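Local coordinates for protein alpha-1,2-Mannosidase (PDB 1HCU) that probably trims alpha-1,2-linked mannose residues from high-mannose N-glycans, as a calcium-dependent glycoside hydrolase of family 47, at residues 78-81 against 82-85; 49-53 against 54-58; 68-71 against 72-75; 99-102 against 103-107. All coordinates share one frame; numbering follows the deposited sequence.

Interaction 1: 78-81 against 82-85. With NAG (2-acetamido-2-deoxy-beta-D-glucopyranose), chain F.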
# COMPACT_ATOMS: atom_id res chain seq x y z
N LEU A 78 -22.06 -6.19 1.01
CA LEU A 78 -22.93 -5.29 0.26
C LEU A 78 -24.18 -4.93 1.07
O LEU A 78 -24.64 -3.79 1.02
CB LEU A 78 -23.32 -5.92 -1.08
CG LEU A 78 -22.21 -6.05 -2.13
CD1 LEU A 78 -22.76 -6.71 -3.37
CD2 LEU A 78 -21.65 -4.69 -2.49
N GLN A 79 -24.72 -5.88 1.82
CA GLN A 79 -25.91 -5.61 2.63
C GLN A 79 -25.59 -4.66 3.78
O GLN A 79 -26.45 -3.92 4.26
CB GLN A 79 -26.46 -6.92 3.20
CG GLN A 79 -26.94 -7.90 2.16
CD GLN A 79 -28.39 -7.68 1.79
OE1 GLN A 79 -28.78 -6.59 1.37
NE2 GLN A 79 -29.20 -8.72 1.95
N TYR A 80 -24.33 -4.68 4.20
CA TYR A 80 -23.86 -3.84 5.30
C TYR A 80 -23.55 -2.39 4.89
O TYR A 80 -23.88 -1.46 5.62
CB TYR A 80 -22.63 -4.49 5.93
CG TYR A 80 -21.90 -3.62 6.93
CD1 TYR A 80 -20.58 -3.22 6.70
CD2 TYR A 80 -22.52 -3.19 8.10
CE1 TYR A 80 -19.90 -2.42 7.61
CE2 TYR A 80 -21.85 -2.38 9.02
CZ TYR A 80 -20.54 -2.01 8.77
OH TYR A 80 -19.86 -1.22 9.68
N VAL A 81 -22.92 -2.21 3.72
CA VAL A 81 -22.54 -0.87 3.25
C VAL A 81 -23.57 0.23 3.49
O VAL A 81 -23.24 1.28 4.04
CB VAL A 81 -22.16 -0.89 1.74
CG1 VAL A 81 -21.83 0.54 1.26
CG2 VAL A 81 -20.96 -1.79 1.51
N PRO A 82 -24.83 0.02 3.06
CA PRO A 82 -25.88 1.04 3.26
C PRO A 82 -26.10 1.39 4.73
O PRO A 82 -26.60 2.46 5.04
CB PRO A 82 -27.12 0.38 2.65
CG PRO A 82 -26.57 -0.54 1.63
CD PRO A 82 -25.37 -1.13 2.32
N GLN A 83 -25.73 0.49 5.63
CA GLN A 83 -25.90 0.72 7.06
C GLN A 83 -24.84 1.61 7.67
O GLN A 83 -25.08 2.25 8.69
CB GLN A 83 -25.93 -0.61 7.82
CG GLN A 83 -27.21 -1.39 7.66
CD GLN A 83 -27.05 -2.83 8.10
OE1 GLN A 83 -26.59 -3.68 7.33
NE2 GLN A 83 -27.41 -3.12 9.36
N ILE A 84 -23.66 1.66 7.06
CA ILE A 84 -22.60 2.49 7.63
C ILE A 84 -23.00 3.97 7.65
O ILE A 84 -23.66 4.46 6.73
CB ILE A 84 -21.27 2.36 6.84
CG1 ILE A 84 -20.84 0.89 6.75
CG2 ILE A 84 -20.19 3.16 7.55
CD1 ILE A 84 -19.71 0.63 5.75
N ASN A 85 -22.60 4.67 8.70
CA ASN A 85 -22.91 6.09 8.81
C ASN A 85 -21.61 6.89 8.66
O ASN A 85 -20.93 7.17 9.65
CB ASN A 85 -23.55 6.41 10.16
CG ASN A 85 -24.21 7.78 10.17
OD1 ASN A 85 -23.75 8.70 9.49
ND2 ASN A 85 -25.30 7.91 10.92
C1 NAG F . -25.89 9.22 11.11
C2 NAG F . -27.42 9.12 11.13
C3 NAG F . -28.02 10.51 11.33
C4 NAG F . -27.43 11.20 12.56
C5 NAG F . -25.90 11.18 12.48
C6 NAG F . -25.27 11.73 13.74
C7 NAG F . -28.50 7.39 9.84
C8 NAG F . -28.77 6.80 8.47
N2 NAG F . -27.89 8.57 9.87
O3 NAG F . -29.43 10.41 11.46
O4 NAG F . -27.89 12.55 12.62
O5 NAG F . -25.42 9.83 12.32
O6 NAG F . -25.38 10.78 14.80
O7 NAG F . -28.83 6.77 10.86
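Tyr-80 O is gripped by two backbone N-H groups as helix 71-80 runs out into a 3-10 turn. Gln-83 N makes the short bond, 2.7 Å to Tyr-80 O; Ile-84 N adds a weak one to the same oxygen and a sounder one, 3.1 Å, to Val-81 O. Pro-82 accompanies the change of winding: it has no N-H to offer Leu-78 O and instead sets its CD 3.0 Å from that oxygen. A side-chain contact accompanies these backbone bonds. With CG anti to the backbone N (chi1 170°), Tyr-80 swings its ring across the path of Ile-84, and Ile-84 CG1 lies over one face, 3.9 Å from the ring centroid and 28° off the normal, a CH-pi contact. The hydroxyl reaches beyond the turn to Trp-54 O, while the ring also meets Phe-35 edge-to-face. With an alanine here, the face over which Ile-84 CG1 lies would be lost, and Trp-54 O would probably be left without its phenolic partner. Val-81 is buried against Leu-133 of helix 127-144 and Leu-109 of helix 98-117. The turn thus forms one end of a helix in the (alpha/alpha)7 barrel of family 47, and it delivers the chain to a glycosylation site: Asn-85, whose OD1 is hydrogen-bonded to Thr-87 OG1, carries the sugar through a covalent bond of 1.4 Å from its ND2 to NAG C1.

Interaction 2: 49-53 against 54-58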
# COMPACT_ATOMS: atom_id res chain seq x y z
N ASP A 49 -11.50 -0.52 17.01
CA ASP A 49 -12.04 0.38 16.00
C ASP A 49 -11.04 1.48 15.65
O ASP A 49 -11.35 2.67 15.74
CB ASP A 49 -13.37 0.98 16.48
CG ASP A 49 -14.55 0.02 16.32
OD1 ASP A 49 -14.73 -0.51 15.20
OD2 ASP A 49 -15.29 -0.21 17.30
N GLU A 50 -9.82 1.08 15.27
CA GLU A 50 -8.75 2.02 14.90
C GLU A 50 -9.14 2.84 13.68
O GLU A 50 -8.62 3.93 13.46
CB GLU A 50 -7.44 1.28 14.56
CG GLU A 50 -6.84 0.46 15.68
CD GLU A 50 -5.51 -0.20 15.29
OE1 GLU A 50 -5.46 -0.88 14.23
OE2 GLU A 50 -4.52 -0.04 16.03
N ARG A 51 -10.04 2.30 12.88
CA ARG A 51 -10.49 2.96 11.67
C ARG A 51 -11.81 3.68 11.89
O ARG A 51 -12.72 3.62 11.05
CB ARG A 51 -10.62 1.93 10.55
CG ARG A 51 -9.79 2.19 9.29
CD ARG A 51 -8.31 2.44 9.58
NE ARG A 51 -8.07 3.83 9.97
CZ ARG A 51 -6.95 4.28 10.52
NH1 ARG A 51 -5.94 3.46 10.76
NH2 ARG A 51 -6.86 5.56 10.85
N ASN A 52 -11.93 4.35 13.03
CA ASN A 52 -13.13 5.11 13.36
C ASN A 52 -14.43 4.30 13.47
O ASN A 52 -15.52 4.87 13.48
CB ASN A 52 -13.30 6.25 12.34
CG ASN A 52 -12.10 7.17 12.31
OD1 ASN A 52 -11.79 7.84 13.29
ND2 ASN A 52 -11.40 7.21 11.18
N GLY A 53 -14.31 2.98 13.54
CA GLY A 53 -15.49 2.15 13.69
C GLY A 53 -16.45 2.03 12.52
O GLY A 53 -17.63 1.73 12.72
N TRP A 54 -15.96 2.27 11.31
CA TRP A 54 -16.81 2.17 10.14
C TRP A 54 -16.81 0.76 9.53
O TRP A 54 -17.52 0.50 8.56
CB TRP A 54 -16.41 3.21 9.08
CG TRP A 54 -16.81 4.62 9.42
CD1 TRP A 54 -18.03 5.04 9.90
CD2 TRP A 54 -16.01 5.81 9.30
NE1 TRP A 54 -18.03 6.40 10.08
CE2 TRP A 54 -16.81 6.90 9.72
CE3 TRP A 54 -14.69 6.05 8.88
CZ2 TRP A 54 -16.33 8.22 9.73
CZ3 TRP A 54 -14.22 7.37 8.89
CH2 TRP A 54 -15.04 8.43 9.31
N GLY A 55 -16.02 -0.15 10.09
CA GLY A 55 -15.97 -1.51 9.56
C GLY A 55 -14.84 -1.71 8.57
O GLY A 55 -15.02 -2.28 7.50
N SER A 56 -13.67 -1.23 8.96
CA SER A 56 -12.46 -1.30 8.15
C SER A 56 -12.23 -2.63 7.41
O SER A 56 -12.22 -2.66 6.18
CB SER A 56 -11.25 -0.98 9.05
OG SER A 56 -10.08 -0.79 8.29
N SER A 57 -12.07 -3.73 8.16
CA SER A 57 -11.84 -5.03 7.54
C SER A 57 -12.90 -5.46 6.52
O SER A 57 -12.57 -6.10 5.53
CB SER A 57 -11.70 -6.12 8.61
OG SER A 57 -10.52 -5.94 9.38
N ALA A 58 -14.15 -5.11 6.76
CA ALA A 58 -15.21 -5.49 5.81
C ALA A 58 -15.08 -4.77 4.47
O ALA A 58 -15.24 -5.38 3.42
CB ALA A 58 -16.59 -5.23 6.42
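Asn-52 and Trp-54 each place CG anti to their own carbonyl carbon (chi1 -58° and -74°), and, on the backbone of this turn, the two side chains run side by side, pointing the same way. Asn-52 CB then lies over the six-membered ring of the indole, 3.9 Å from its centroid and 18° off the normal, in a CH-pi contact displaced toward the rim. A type I turn from Asp-49 to Asn-52 runs into a type I' turn from Arg-51 to Trp-54, with Asn-52 and Gly-53 both at positive phi; a beta carbon on Gly-53 would be crowded by Asp-49 CG. Farther round the loop, the aliphatic root of Arg-51 packs on the first helical residue, Arg-51 CB lying 3.3 Å from Ser-56 CB and Arg-51 CG 3.2 Å from Ser-56 OG. That hydroxyl is hydrogen-bonded to Ser-451 OG; beyond this root the Arg-51 side chain leads away to Glu-100, a predicted catalytic proton donor. Gly-55 holds the N-cap position, and the carboxylate of Asp-38 gathers the chain around it: OD2 is bonded to Gly-53 N, OD1 to both Gly-55 N and Ser-56 N. The loop therefore carries the chain from strand 46-48 into helix 56-67, with Asn-52 against Ser-96 of strand 96-97, Arg-51 and Ser-56 against helix 98-117, and Ser-57 against Tyr-30 of helix 13-33.

Interaction 3: 68-71 against 72-75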
# COMPACT_ATOMS: atom_id res chain seq x y z
N MET A 68 -12.00 -13.28 -5.87
CA MET A 68 -11.89 -14.69 -5.52
C MET A 68 -13.17 -15.45 -5.84
O MET A 68 -13.22 -16.67 -5.72
CB MET A 68 -11.57 -14.84 -4.03
CG MET A 68 -10.17 -14.40 -3.65
SD MET A 68 -9.91 -14.43 -1.87
CE MET A 68 -8.12 -14.57 -1.77
N GLY A 69 -14.22 -14.73 -6.23
CA GLY A 69 -15.47 -15.40 -6.55
C GLY A 69 -16.26 -15.80 -5.32
O GLY A 69 -17.06 -16.74 -5.37
N ASP A 70 -16.04 -15.10 -4.21
CA ASP A 70 -16.76 -15.40 -2.97
C ASP A 70 -18.09 -14.67 -2.89
O ASP A 70 -18.26 -13.73 -2.12
CB ASP A 70 -15.90 -15.02 -1.76
CG ASP A 70 -14.62 -15.81 -1.71
OD1 ASP A 70 -14.55 -16.85 -2.41
OD2 ASP A 70 -13.70 -15.41 -0.97
N ALA A 71 -19.03 -15.15 -3.70
CA ALA A 71 -20.36 -14.56 -3.76
C ALA A 71 -20.97 -14.29 -2.38
O ALA A 71 -21.35 -13.15 -2.09
CB ALA A 71 -21.28 -15.46 -4.59
N ASP A 72 -21.05 -15.31 -1.53
CA ASP A 72 -21.63 -15.14 -0.20
C ASP A 72 -21.04 -14.01 0.64
O ASP A 72 -21.77 -13.18 1.17
CB ASP A 72 -21.53 -16.45 0.58
CG ASP A 72 -22.57 -17.46 0.16
OD1 ASP A 72 -23.07 -17.35 -0.99
OD2 ASP A 72 -22.89 -18.36 0.96
N ILE A 73 -19.72 -13.99 0.76
CA ILE A 73 -19.08 -12.94 1.53
C ILE A 73 -19.38 -11.59 0.90
O ILE A 73 -19.64 -10.62 1.62
CB ILE A 73 -17.54 -13.15 1.57
CG1 ILE A 73 -17.23 -14.47 2.29
CG2 ILE A 73 -16.87 -11.97 2.26
CD1 ILE A 73 -15.78 -14.86 2.27
N VAL A 74 -19.38 -11.52 -0.42
CA VAL A 74 -19.65 -10.27 -1.12
C VAL A 74 -21.03 -9.76 -0.77
O VAL A 74 -21.21 -8.58 -0.45
CB VAL A 74 -19.55 -10.44 -2.66
CG1 VAL A 74 -19.98 -9.15 -3.35
CG2 VAL A 74 -18.15 -10.79 -3.05
N ASN A 75 -22.01 -10.65 -0.81
CA ASN A 75 -23.37 -10.28 -0.49
C ASN A 75 -23.49 -9.76 0.94
O ASN A 75 -24.17 -8.77 1.19
CB ASN A 75 -24.30 -11.47 -0.72
CG ASN A 75 -25.71 -11.21 -0.24
OD1 ASN A 75 -26.04 -11.47 0.93
ND2 ASN A 75 -26.55 -10.67 -1.12
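Asp-70 and Val-74 make the tight side of this helix N-terminus. Val-74 N is bonded to Asp-70 O at 3.0 Å in a nearly straight approach (163°), and with Val-74 CG1 anti to the backbone N (chi1 174°), CG2 is left beside that N, and this methyl lies 3.1 Å from Asp-70 O. Ile-73 runs alongside Asp-70, with its CD1 3.9 Å from Asp-70 OD2. This inner side is buried: Ile-73 meets Phe-23 and Trp-27 of helix 13-33, while Val-74 packs on Ala-65 and Ile-66 of helix 56-67. The connection is compact. Helix 56-67 is closed by a Schellman motif in which Gly-69 takes a positive phi, and Asp-70, at the N-cap of helix 71-80, is the centre of an inverse gamma turn with a weak bond from Ala-71 N to Gly-69 O. Its carboxylate makes no capping bond, though Asp-70 OD1 has a long, weak ion pair with Lys-20 NZ. The outer side, with Ala-71, Asp-72 and Asn-75 exposed, is looser, and there the side chains barely meet, Ala-71 CB and Asp-72 OD1 being 4.4 Å apart. An acidic Asp-72 in the first turn probably suits the partial positive charge of the helix start. Backbone bonding persists even here, Asn-75 N reaching Ala-71 O at 2.9 Å.

Interaction 4: 99-102 against 103-107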
# COMPACT_ATOMS: atom_id res chain seq x y z
N PHE A 99 -5.78 10.47 5.24
CA PHE A 99 -5.01 9.47 4.48
C PHE A 99 -5.48 8.02 4.65
O PHE A 99 -5.83 7.36 3.67
CB PHE A 99 -3.52 9.58 4.84
CG PHE A 99 -2.68 8.45 4.31
CD1 PHE A 99 -2.44 8.31 2.95
CD2 PHE A 99 -2.12 7.52 5.19
CE1 PHE A 99 -1.65 7.27 2.46
CE2 PHE A 99 -1.33 6.47 4.71
CZ PHE A 99 -1.10 6.34 3.34
N GLU A 100 -5.47 7.53 5.88
CA GLU A 100 -5.88 6.15 6.15
C GLU A 100 -7.32 5.90 5.70
O GLU A 100 -7.63 4.86 5.12
CB GLU A 100 -5.77 5.83 7.64
CG GLU A 100 -4.38 6.02 8.26
CD GLU A 100 -3.32 5.11 7.63
OE1 GLU A 100 -3.68 4.04 7.10
OE2 GLU A 100 -2.13 5.47 7.68
N THR A 101 -8.20 6.86 5.97
CA THR A 101 -9.61 6.73 5.60
C THR A 101 -9.78 6.68 4.08
O THR A 101 -10.57 5.89 3.55
CB THR A 101 -10.45 7.90 6.17
OG1 THR A 101 -10.26 7.96 7.59
CG2 THR A 101 -11.93 7.70 5.87
N ASN A 102 -9.03 7.52 3.39
CA ASN A 102 -9.08 7.60 1.94
C ASN A 102 -8.69 6.32 1.22
O ASN A 102 -9.44 5.80 0.40
CB ASN A 102 -8.16 8.74 1.47
CG ASN A 102 -7.99 8.76 -0.03
OD1 ASN A 102 -8.88 9.19 -0.77
ND2 ASN A 102 -6.85 8.28 -0.50
N ILE A 103 -7.50 5.81 1.53
CA ILE A 103 -7.00 4.61 0.87
C ILE A 103 -7.79 3.33 1.16
O ILE A 103 -7.91 2.46 0.30
CB ILE A 103 -5.49 4.38 1.21
CG1 ILE A 103 -5.32 4.00 2.68
CG2 ILE A 103 -4.69 5.65 0.90
CD1 ILE A 103 -3.89 3.65 3.08
N ARG A 104 -8.34 3.23 2.37
CA ARG A 104 -9.13 2.05 2.75
C ARG A 104 -10.60 2.13 2.36
O ARG A 104 -11.08 1.37 1.52
CB ARG A 104 -9.04 1.80 4.26
CG ARG A 104 -7.71 1.30 4.77
CD ARG A 104 -7.85 0.86 6.22
NE ARG A 104 -6.60 0.35 6.77
CZ ARG A 104 -5.48 1.06 6.85
NH1 ARG A 104 -5.47 2.31 6.41
NH2 ARG A 104 -4.38 0.52 7.37
N TYR A 105 -11.32 3.06 2.97
CA TYR A 105 -12.75 3.20 2.71
C TYR A 105 -13.11 3.69 1.31
O TYR A 105 -13.77 2.99 0.55
CB TYR A 105 -13.36 4.10 3.79
CG TYR A 105 -13.33 3.46 5.16
CD1 TYR A 105 -12.52 3.96 6.18
CD2 TYR A 105 -14.14 2.35 5.45
CE1 TYR A 105 -12.53 3.39 7.47
CE2 TYR A 105 -14.16 1.78 6.72
CZ TYR A 105 -13.36 2.30 7.73
OH TYR A 105 -13.44 1.76 8.99
N LEU A 106 -12.68 4.89 0.98
CA LEU A 106 -12.95 5.45 -0.32
C LEU A 106 -12.40 4.50 -1.41
O LEU A 106 -13.10 4.15 -2.36
CB LEU A 106 -12.31 6.84 -0.42
CG LEU A 106 -12.79 7.71 -1.57
CD1 LEU A 106 -14.31 7.79 -1.51
CD2 LEU A 106 -12.16 9.10 -1.48
N GLY A 107 -11.15 4.06 -1.24
CA GLY A 107 -10.56 3.15 -2.21
C GLY A 107 -11.32 1.84 -2.30
O GLY A 107 -11.63 1.36 -3.39
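Glu-100 and Arg-104, one helical turn apart, are joined by a salt bridge in which Arg-104 NH1 donates to Glu-100 OE1 at 2.6 Å. The oxygen lies at the guanidinium edge, 16° out of its plane, and is met nearly head-on along its C-O bond, while carboxylate and guanidinium planes are turned 52° apart. Glu-100, predicted to be a catalytic proton donor, bends at chi2 (-61°) to bring OE1 back toward the helix; Arg-104 stays extended from CG to NE. A leucine in place of the arginine would probably leave Glu-100 OE1 without this mate and the carboxylate freer to turn. Beside the pair, Ile-103 CD1 lies over one face of the Phe-99 ring, 3.9 Å from Phe-99 CZ, and its CG2 reaches Phe-99 CE1 at 3.8 Å. In the second shell, Arg-104 NE is bonded to Ser-451 OG, which helps hold the guanidinium, and the side chain of Arg-51 lies against Glu-100. The backbone that carries these side chains includes a widened, pi-type turn. Thr-101 O accepts Tyr-105 N at 3.0 Å and, weakly, Leu-106 N, whereas Gly-107 N reaches back five residues to Asn-102 O at 2.9 Å. Thr-101 OG1 is bonded to Ser-97 O. Helix 98-117 is thereby wedged among others, with Thr-101 and Leu-106 on helix 127-144, Asn-102 on helix 182-192, and Arg-104 and Tyr-105 on helix 56-67.

How the interactions relate
The four contacts follow one another along the chain in the order 2, 3, 1, 4, yet interaction 2 is the spatial hub. It touches interaction 4, whose centre is about 11 Å from its own, through Arg-51 O and Tyr-105 OH (2.9 Å), and interaction 1, about 13 Å away between centres, through a weak bond between Trp-54 NE1 and Asn-85 O (3.0 Å). Interaction 3 adjoins interaction 1 on helix 71-80 and lies away from the annotated sites. Interaction 4 sits at the predicted active site, with the side chain of Ile-103 about 6 Å from the bound calcium ion, and the side chain of Arg-51 in interaction 2 is about 3 Å from that of Glu-100; interaction 1 instead ends in a surface glycan.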